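Local coordinates for Dps family DNA-binding stress response protein (Thermosynechococcus elongatus, PDB 2C41) that probably binds and oxidises iron and binds DNA as a twelve-subunit, ferritin-like protein of the stress response in a thermophilic cyanobacterium, at residues K31-T36 and D43-F48. Numbering follows the deposited sequence.
Sequences KYHWLT and DLHLLF
H33 and H45 face each other where two antiparallel helices of the ferritin-like four-helix bundle, 6-35 and 41-68, lie side by side; the axes of segments 31-35 and 43-48 come within 8.1 Å at 160°. The H33 and H45 imidazoles form an offset stack, with centroids 3.7 Å apart and planes only 12° from parallel, overlapping at the rim through the two CE1 atoms. The hydrogen bonds are reciprocal: H33 ND1 donates to H45 O at 2.7 Å, and H45 ND1 to H33 O at 2.8 Å. Each acceptor lies in the plane of its donor ring, although both N-H...O angles are bent. Both side chains hold CG anti to the backbone N, which carries each ring across to the opposite helix. A leucine in place of H45 would probably leave H33 O without this donor and H33 without its stacking partner. E64 of a neighbouring subunit packs on both histidines. On the side of the interface facing helix 95-122, F48 turns one ring face to Y32, whose hydroxyl is hydrogen-bonded to E101. There Y32 CB makes a CH-pi contact, 3.5 Å from the F48 centroid and 8° off the ring normal.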
# COMPACT_ATOMS: atom_id res chain seq x y z
N LYS C 31 10.21 -23.16 -19.20
CA LYS C 31 11.42 -23.86 -19.62
C LYS C 31 12.57 -22.88 -19.83
O LYS C 31 13.67 -23.08 -19.29
CB LYS C 31 11.18 -24.70 -20.87
CG LYS C 31 12.46 -25.23 -21.50
CD LYS C 31 12.14 -26.18 -22.64
CE LYS C 31 13.41 -26.74 -23.27
NZ LYS C 31 13.07 -27.52 -24.49
N TYR C 32 12.33 -21.81 -20.59
CA TYR C 32 13.38 -20.84 -20.86
C TYR C 32 13.87 -20.18 -19.56
O TYR C 32 15.07 -20.06 -19.34
CB TYR C 32 12.93 -19.78 -21.88
CG TYR C 32 12.22 -20.33 -23.11
CD1 TYR C 32 12.58 -21.57 -23.67
CD2 TYR C 32 11.21 -19.60 -23.73
CE1 TYR C 32 11.92 -22.07 -24.82
CE2 TYR C 32 10.55 -20.09 -24.86
CZ TYR C 32 10.91 -21.31 -25.39
OH TYR C 32 10.24 -21.77 -26.50
N HIS C 33 12.93 -19.76 -18.73
CA HIS C 33 13.22 -19.20 -17.40
C HIS C 33 14.16 -20.14 -16.62
O HIS C 33 15.17 -19.70 -16.09
CB HIS C 33 11.89 -18.99 -16.67
CG HIS C 33 12.02 -18.49 -15.26
ND1 HIS C 33 12.49 -17.23 -14.96
CD2 HIS C 33 11.65 -19.06 -14.09
CE1 HIS C 33 12.44 -17.05 -13.65
NE2 HIS C 33 11.93 -18.15 -13.10
N TRP C 34 13.82 -21.43 -16.57
CA TRP C 34 14.60 -22.37 -15.77
C TRP C 34 15.95 -22.74 -16.37
O TRP C 34 16.93 -22.92 -15.64
CB TRP C 34 13.80 -23.65 -15.53
CG TRP C 34 12.53 -23.44 -14.74
CD1 TRP C 34 12.34 -22.56 -13.70
CD2 TRP C 34 11.30 -24.14 -14.90
NE1 TRP C 34 11.06 -22.67 -13.23
CE2 TRP C 34 10.40 -23.63 -13.94
CE3 TRP C 34 10.87 -25.16 -15.77
CZ2 TRP C 34 9.08 -24.10 -13.82
CZ3 TRP C 34 9.55 -25.62 -15.65
CH2 TRP C 34 8.68 -25.09 -14.68
N LEU C 35 15.99 -22.87 -17.70
CA LEU C 35 17.13 -23.46 -18.38
C LEU C 35 18.08 -22.45 -19.01
O LEU C 35 19.12 -22.83 -19.55
CB LEU C 35 16.67 -24.49 -19.42
CG LEU C 35 15.84 -25.68 -18.89
CD1 LEU C 35 15.76 -26.76 -19.95
CD2 LEU C 35 16.40 -26.26 -17.58
N THR C 36 17.74 -21.17 -18.93
CA THR C 36 18.64 -20.16 -19.48
C THR C 36 19.95 -20.14 -18.67
O THR C 36 20.00 -20.55 -17.51
CB THR C 36 17.93 -18.78 -19.63
OG1 THR C 36 18.71 -17.92 -20.50
CG2 THR C 36 17.69 -18.13 -18.28
N ASP C 43 19.26 -11.18 -16.33
CA ASP C 43 18.45 -10.40 -17.27
C ASP C 43 17.44 -11.28 -18.00
O ASP C 43 16.26 -10.96 -18.05
CB ASP C 43 19.35 -9.67 -18.29
CG ASP C 43 18.66 -8.45 -18.93
OD1 ASP C 43 17.86 -7.77 -18.25
OD2 ASP C 43 18.96 -8.14 -20.11
N LEU C 44 17.91 -12.40 -18.55
CA LEU C 44 17.02 -13.29 -19.30
C LEU C 44 16.10 -14.13 -18.42
O LEU C 44 14.94 -14.36 -18.77
CB LEU C 44 17.81 -14.17 -20.27
CG LEU C 44 18.18 -13.39 -21.56
CD1 LEU C 44 19.13 -14.16 -22.41
CD2 LEU C 44 16.94 -13.01 -22.38
N HIS C 45 16.61 -14.59 -17.27
CA HIS C 45 15.78 -15.27 -16.27
C HIS C 45 14.55 -14.40 -15.97
O HIS C 45 13.40 -14.88 -15.98
CB HIS C 45 16.64 -15.50 -15.02
CG HIS C 45 16.00 -16.35 -13.96
ND1 HIS C 45 15.67 -17.67 -14.17
CD2 HIS C 45 15.70 -16.08 -12.67
CE1 HIS C 45 15.17 -18.18 -13.06
NE2 HIS C 45 15.18 -17.24 -12.13
N LEU C 46 14.78 -13.11 -15.77
CA LEU C 46 13.69 -12.15 -15.52
C LEU C 46 12.81 -11.94 -16.74
O LEU C 46 11.58 -11.95 -16.61
CB LEU C 46 14.25 -10.81 -15.04
CG LEU C 46 14.78 -10.86 -13.61
CD1 LEU C 46 15.56 -9.60 -13.25
CD2 LEU C 46 13.60 -11.10 -12.66
N LEU C 47 13.42 -11.74 -17.91
CA LEU C 47 12.65 -11.56 -19.14
C LEU C 47 11.65 -12.68 -19.35
O LEU C 47 10.47 -12.44 -19.60
CB LEU C 47 13.56 -11.43 -20.37
CG LEU C 47 12.80 -11.31 -21.69
CD1 LEU C 47 12.30 -9.88 -21.92
CD2 LEU C 47 13.70 -11.77 -22.83
N PHE C 48 12.13 -13.92 -19.24
CA PHE C 48 11.29 -15.08 -19.48
C PHE C 48 10.16 -15.19 -18.46
O PHE C 48 9.05 -15.56 -18.81
CB PHE C 48 12.13 -16.36 -19.54
CG PHE C 48 13.08 -16.40 -20.71
CD1 PHE C 48 14.41 -16.78 -20.54
CD2 PHE C 48 12.63 -16.08 -22.00
CE1 PHE C 48 15.29 -16.83 -21.63
CE2 PHE C 48 13.50 -16.12 -23.10
CZ PHE C 48 14.83 -16.49 -22.92